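Local coordinates for protein alkaline phosphatase (Thermus thermophilus, PDB 7KWD) that probably hydrolyses phosphate monoesters at alkaline pH as a homodimeric enzyme that carries two zinc ions and one magnesium ion, at residues 143-148 with 160-165; 152-157 with 166-171. All blocks are in the same frame, centred on the assembly; numbering follows the deposited sequence.

Contact 1: 143-148 with 160-165; sequences TVTHAT and NAEERI. With MG (magnesium ion), chain D.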
loop_
_atom_site.group_PDB
_atom_site.type_symbol
_atom_site.label_atom_id
_atom_site.label_comp_id
_atom_site.label_asym_id
_atom_site.label_seq_id
_atom_site.Cartn_x
_atom_site.Cartn_y
_atom_site.Cartn_z
ATOM N N THR A 143 9.693 -8.109 22.658
ATOM C CA THR A 143 9.589 -8.257 24.103
ATOM C C THR A 143 8.143 -8.583 24.443
ATOM O O THR A 143 7.207 -8.046 23.844
ATOM C CB THR A 143 10.029 -6.990 24.840
ATOM O OG1 THR A 143 9.306 -5.883 24.325
ATOM C CG2 THR A 143 11.535 -6.751 24.655
ATOM N N VAL A 144 7.962 -9.515 25.378
ATOM C CA VAL A 144 6.627 -10.018 25.639
ATOM C C VAL A 144 5.740 -8.938 26.236
ATOM O O VAL A 144 4.505 -9.019 26.134
ATOM C CB VAL A 144 6.753 -11.264 26.533
ATOM C CG1 VAL A 144 7.144 -10.855 27.984
ATOM C CG2 VAL A 144 5.459 -12.027 26.495
ATOM N N THR A 145 6.353 -7.914 26.832
ATOM C CA THR A 145 5.709 -6.769 27.457
ATOM C C THR A 145 5.509 -5.605 26.470
ATOM O O THR A 145 5.106 -4.504 26.869
ATOM C CB THR A 145 6.595 -6.310 28.637
ATOM O OG1 THR A 145 7.933 -6.177 28.128
ATOM C CG2 THR A 145 6.640 -7.310 29.780
ATOM N N HIS A 146 5.792 -5.814 25.197
ATOM C CA HIS A 146 5.692 -4.739 24.221
ATOM C C HIS A 146 4.231 -4.349 23.984
ATOM O O HIS A 146 3.293 -4.961 24.497
ATOM C CB HIS A 146 6.386 -5.166 22.934
ATOM C CG HIS A 146 7.008 -4.044 22.169
ATOM N ND1 HIS A 146 6.645 -3.750 20.871
ATOM C CD2 HIS A 146 8.002 -3.173 22.495
ATOM C CE1 HIS A 146 7.371 -2.731 20.437
ATOM N NE2 HIS A 146 8.203 -2.364 21.400
ATOM N N ALA A 147 4.059 -3.271 23.215
ATOM C CA ALA A 147 2.772 -2.580 23.176
ATOM C C ALA A 147 1.658 -3.468 22.655
ATOM O O ALA A 147 0.544 -3.446 23.184
ATOM C CB ALA A 147 2.869 -1.343 22.299
ATOM N N THR A 148 1.930 -4.275 21.626
ATOM C CA THR A 148 0.824 -4.962 20.968
ATOM C C THR A 148 0.220 -6.016 21.876
ATOM O O THR A 148 -1.008 -6.016 22.069
ATOM C CB THR A 148 1.302 -5.547 19.639
ATOM O OG1 THR A 148 1.732 -4.481 18.781
ATOM C CG2 THR A 148 0.169 -6.297 18.990
ATOM N N ASN A 160 6.389 2.276 27.442
ATOM C CA ASN A 160 7.793 1.919 27.607
ATOM C C ASN A 160 8.144 1.465 29.019
ATOM O O ASN A 160 9.268 0.987 29.241
ATOM C CB ASN A 160 8.643 3.119 27.175
ATOM C CG ASN A 160 8.584 3.354 25.677
ATOM O OD1 ASN A 160 8.617 2.412 24.885
ATOM N ND2 ASN A 160 8.457 4.607 25.289
ATOM N N ALA A 161 7.214 1.544 29.961
ATOM C CA ALA A 161 7.471 1.111 31.330
ATOM C C ALA A 161 7.347 -0.408 31.434
ATOM O O ALA A 161 6.526 -0.963 32.161
ATOM C CB ALA A 161 6.519 1.829 32.276
ATOM N N GLU A 162 8.178 -1.094 30.653
ATOM C CA GLU A 162 7.991 -2.540 30.525
ATOM C C GLU A 162 8.412 -3.289 31.766
ATOM O O GLU A 162 7.922 -4.408 31.994
ATOM C CB GLU A 162 8.764 -3.055 29.313
ATOM C CG GLU A 162 8.172 -2.502 28.001
ATOM C CD GLU A 162 8.849 -3.074 26.756
ATOM O OE1 GLU A 162 9.588 -2.306 26.091
ATOM O OE2 GLU A 162 8.648 -4.288 26.482
ATOM N N GLU A 163 9.294 -2.712 32.592
ATOM C CA GLU A 163 9.613 -3.345 33.866
ATOM C C GLU A 163 8.364 -3.427 34.733
ATOM O O GLU A 163 8.065 -4.468 35.336
ATOM C CB GLU A 163 10.743 -2.568 34.556
ATOM C CG GLU A 163 11.523 -3.414 35.539
ATOM C CD GLU A 163 12.766 -2.743 36.122
ATOM O OE1 GLU A 163 12.791 -2.598 37.378
ATOM O OE2 GLU A 163 13.687 -2.398 35.339
ATOM N N ARG A 164 7.583 -2.358 34.752
ATOM C CA ARG A 164 6.321 -2.366 35.485
ATOM C C ARG A 164 5.288 -3.264 34.807
ATOM O O ARG A 164 4.553 -3.997 35.485
ATOM C CB ARG A 164 5.813 -0.922 35.593
ATOM C CG ARG A 164 4.386 -0.740 36.143
ATOM C CD ARG A 164 4.182 -1.385 37.528
ATOM N NE ARG A 164 2.776 -1.299 37.909
ATOM C CZ ARG A 164 2.090 -2.234 38.571
ATOM N NH1 ARG A 164 2.675 -3.361 38.964
ATOM N NH2 ARG A 164 0.798 -2.028 38.826
ATOM N N ILE A 165 5.213 -3.214 33.469
ATOM C CA ILE A 165 4.267 -4.046 32.728
ATOM C C ILE A 165 4.481 -5.531 33.049
ATOM O O ILE A 165 3.525 -6.284 33.219
ATOM C CB ILE A 165 4.401 -3.742 31.219
ATOM C CG1 ILE A 165 3.875 -2.325 30.912
ATOM C CG2 ILE A 165 3.603 -4.743 30.372
ATOM C CD1 ILE A 165 4.257 -1.829 29.512
HETATM MG MG MG D . 3.982 -4.692 18.063
HETATM O O HOH W 1 11.387 -3.187 24.456
HETATM O O HOH W 2 4.413 -5.346 20.036
HETATM O O HOH W 3 4.390 -2.906 18.743
HETATM O O HOH W 4 6.056 -4.628 17.011
#
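E162, in the first turn of helix 162-172, reaches back to the loop that leads into helix 147-153, and each atom of its side chain finds a neighbour there. CB lies 3.4 Å from OG1 of T145. CG passes the same hydroxyl and the carbonyl oxygen of T145. At CD the chain ends in a carboxylate whose two oxygens do different work. OE2 accepts two hydrogen bonds: T143 OG1, at 2.8 Å, approaches on its syn lone pair, while T145 OG1, at 2.6 Å, comes from the anti side, 19° out of the carboxylate plane. Both threonines hold OG1 between the backbone N and the carbonyl carbon (chi1 53° and 50°), which turns both hydroxyls onto this one oxygen. E162 OE1 accepts a hydrogen bond from a water 2.6 Å away and lies near the plane of the H146 ring, at its CD2 edge. Beside the carboxylate, I165 CG2 packs 3.8 Å from T145 CB.

The ND1 edge of the H146 ring faces the metal: a water bridges ND1 and the backbone N of T148 and also binds magnesium. T148 OG1 is itself a ligand at 2.4 Å, and two more waters, D47 and E270 complete the shell. A carboxylate anchoring the loop behind first- and second-shell residues thus backs the magnesium site of an alkaline phosphatase.

Contact 2: 152-157 with 166-171; sequences FVISNP and AEQYLE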
loop_
_atom_site.group_PDB
_atom_site.type_symbol
_atom_site.label_atom_id
_atom_site.label_comp_id
_atom_site.label_asym_id
_atom_site.label_seq_id
_atom_site.Cartn_x
_atom_site.Cartn_y
_atom_site.Cartn_z
ATOM N N PHE A 152 -3.604 -5.531 24.921
ATOM C CA PHE A 152 -4.758 -6.397 24.976
ATOM C C PHE A 152 -5.137 -6.809 26.381
ATOM O O PHE A 152 -6.269 -7.267 26.574
ATOM C CB PHE A 152 -4.549 -7.667 24.151
ATOM C CG PHE A 152 -4.898 -7.491 22.702
ATOM C CD1 PHE A 152 -4.484 -6.370 22.018
ATOM C CD2 PHE A 152 -5.658 -8.419 22.048
ATOM C CE1 PHE A 152 -4.810 -6.186 20.684
ATOM C CE2 PHE A 152 -6.002 -8.242 20.725
ATOM C CZ PHE A 152 -5.571 -7.143 20.039
ATOM N N VAL A 153 -4.238 -6.655 27.366
ATOM C CA VAL A 153 -4.449 -7.211 28.698
ATOM C C VAL A 153 -4.415 -6.155 29.800
ATOM O O VAL A 153 -5.139 -6.291 30.792
ATOM C CB VAL A 153 -3.432 -8.329 29.007
ATOM C CG1 VAL A 153 -3.791 -9.533 28.230
ATOM C CG2 VAL A 153 -2.043 -7.853 28.650
ATOM N N ILE A 154 -3.580 -5.116 29.696
ATOM C CA ILE A 154 -3.399 -4.221 30.854
ATOM C C ILE A 154 -3.389 -2.752 30.449
ATOM O O ILE A 154 -3.227 -2.391 29.288
ATOM C CB ILE A 154 -2.116 -4.546 31.657
ATOM C CG1 ILE A 154 -0.858 -4.523 30.772
ATOM C CG2 ILE A 154 -2.245 -5.915 32.368
ATOM C CD1 ILE A 154 -0.185 -3.122 30.637
ATOM N N SER A 155 -3.540 -1.892 31.453
ATOM C CA SER A 155 -3.572 -0.454 31.245
ATOM C C SER A 155 -2.352 0.201 31.872
ATOM O O SER A 155 -1.981 -0.106 33.010
ATOM C CB SER A 155 -4.822 0.194 31.860
ATOM O OG SER A 155 -4.745 1.598 31.614
ATOM N N ASN A 156 -1.748 1.123 31.143
ATOM C CA ASN A 156 -0.569 1.817 31.654
ATOM C C ASN A 156 -0.316 3.075 30.842
ATOM O O ASN A 156 -0.366 3.033 29.602
ATOM C CB ASN A 156 0.655 0.886 31.596
ATOM C CG ASN A 156 1.850 1.458 32.337
ATOM O OD1 ASN A 156 2.252 2.599 32.091
ATOM N ND2 ASN A 156 2.408 0.674 33.249
ATOM N N PRO A 157 -0.031 4.210 31.496
ATOM C CA PRO A 157 0.118 5.466 30.747
ATOM C C PRO A 157 1.362 5.533 29.897
ATOM O O PRO A 157 1.412 6.400 29.024
ATOM C CB PRO A 157 0.154 6.546 31.841
ATOM C CG PRO A 157 0.498 5.817 33.090
ATOM C CD PRO A 157 -0.062 4.442 32.955
ATOM N N ALA A 166 5.733 -5.957 33.182
ATOM C CA ALA A 166 6.014 -7.344 33.551
ATOM C C ALA A 166 5.396 -7.694 34.895
ATOM O O ALA A 166 4.906 -8.816 35.092
ATOM C CB ALA A 166 7.533 -7.584 33.570
ATOM N N GLU A 167 5.384 -6.736 35.826
ATOM C CA GLU A 167 4.706 -6.965 37.090
ATOM C C GLU A 167 3.203 -7.066 36.865
ATOM O O GLU A 167 2.517 -7.908 37.463
ATOM C CB GLU A 167 5.012 -5.824 38.084
ATOM C CG GLU A 167 6.473 -5.610 38.499
ATOM C CD GLU A 167 6.663 -4.260 39.209
ATOM O OE1 GLU A 167 5.814 -3.913 40.035
ATOM O OE2 GLU A 167 7.618 -3.525 38.915
ATOM N N GLN A 168 2.667 -6.188 36.021
ATOM C CA GLN A 168 1.239 -6.242 35.706
ATOM C C GLN A 168 0.860 -7.575 35.062
ATOM O O GLN A 168 -0.241 -8.084 35.285
ATOM C CB GLN A 168 0.887 -5.071 34.800
ATOM C CG GLN A 168 0.969 -3.709 35.494
ATOM C CD GLN A 168 0.674 -2.582 34.529
ATOM O OE1 GLN A 168 1.579 -2.076 33.866
ATOM N NE2 GLN A 168 -0.594 -2.188 34.441
ATOM N N TYR A 169 1.763 -8.148 34.250
ATOM C CA TYR A 169 1.510 -9.459 33.649
ATOM C C TYR A 169 1.363 -10.542 34.709
ATOM O O TYR A 169 0.478 -11.418 34.615
ATOM C CB TYR A 169 2.656 -9.819 32.706
ATOM C CG TYR A 169 2.579 -9.242 31.327
ATOM C CD1 TYR A 169 1.678 -8.219 31.005
ATOM C CD2 TYR A 169 3.368 -9.756 30.325
ATOM C CE1 TYR A 169 1.612 -7.727 29.710
ATOM C CE2 TYR A 169 3.312 -9.271 29.039
ATOM C CZ TYR A 169 2.434 -8.254 28.733
ATOM O OH TYR A 169 2.404 -7.791 27.424
ATOM N N LEU A 170 2.241 -10.520 35.722
ATOM C CA LEU A 170 2.122 -11.479 36.817
ATOM C C LEU A 170 0.766 -11.361 37.501
ATOM O O LEU A 170 0.127 -12.369 37.801
ATOM C CB LEU A 170 3.253 -11.254 37.822
ATOM C CG LEU A 170 3.282 -12.129 39.078
ATOM C CD1 LEU A 170 3.406 -13.626 38.740
ATOM C CD2 LEU A 170 4.430 -11.692 40.011
ATOM N N GLU A 171 0.320 -10.131 37.768
ATOM C CA GLU A 171 -0.955 -9.944 38.450
ATOM C C GLU A 171 -2.120 -10.302 37.534
ATOM O O GLU A 171 -3.105 -10.900 37.979
ATOM C CB GLU A 171 -1.084 -8.499 38.945
ATOM C CG GLU A 171 -2.317 -8.269 39.836
ATOM C CD GLU A 171 -2.537 -6.798 40.138
ATOM O OE1 GLU A 171 -1.622 -5.998 39.823
ATOM O OE2 GLU A 171 -3.621 -6.443 40.675
#
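Side-chain amide bonding joined to apolar packing makes this a buried contact between a helix and the extended chain that follows another: Q168 and Y169 on helix 162-172 meet residues 153-156, where the chain runs out of helix 147-153. The polar half rests on Q168. Its chain, extended beyond CG, carries the amide across to the S155 carbonyl and the N156 side chain, and both ends of that amide are used. NE2 donates to S155 O at 2.9 Å; the acceptor lies in the glutamine's amide plane, yet the donor stands above the plane of the serine carbonyl, 37° out of it. OE1 in turn accepts from N156 ND2, also at 2.9 Å and nearly straight (N-H...O 172°), with the two side-chain amides turned 49° against each other. Two bonds from opposite ends of one amide fix its rotation, and they tie the extended chain after helix 147-153 to helix 162-172 within the alkaline phosphatase fold, with no strand pairing between them. Replacing Q168 by alanine would probably leave S155 O and N156 ND2 without these mates and open a gap beside I154. That isoleucine runs across the glutamine at about a right angle, its CD1 3.8 Å from Q168 OE1, and its CG1 approaches the edge of the Y169 ring, 4.2 Å from CE1. The same ring carbon meets V153 CG2 at 3.8 Å, so two branched side chains converge on one corner of the tyrosine. Y177 stacks on the Y169 ring, whose own OH bonds to V144 O. The S155 side chain takes a separate course, its OG bonding to A114 O, while N156 OD1 accepts from the backbone N of D158.

How the contacts relate
Both contacts fasten the chain flanking helix 147-153 to successive turns of helix 162-172, and their centres lie 8 Å apart. Their segments alternate along the chain, so the loop before helix 147-153 meets the start of the second helix and the chain after helix 147-153 meets the next turns. Y169 of contact 2 ties them together: its OH reaches V144 O of contact 1 at 2.8 Å and packs against T145 CA. T145 CG2 also touches A166 N, and R164 CG rests on N156 ND2. Contact 1 includes a magnesium ligand, whereas in contact 2 the side chain of Y169 is about 10 Å from the magnesium ion and about 14 Å from a zinc ion.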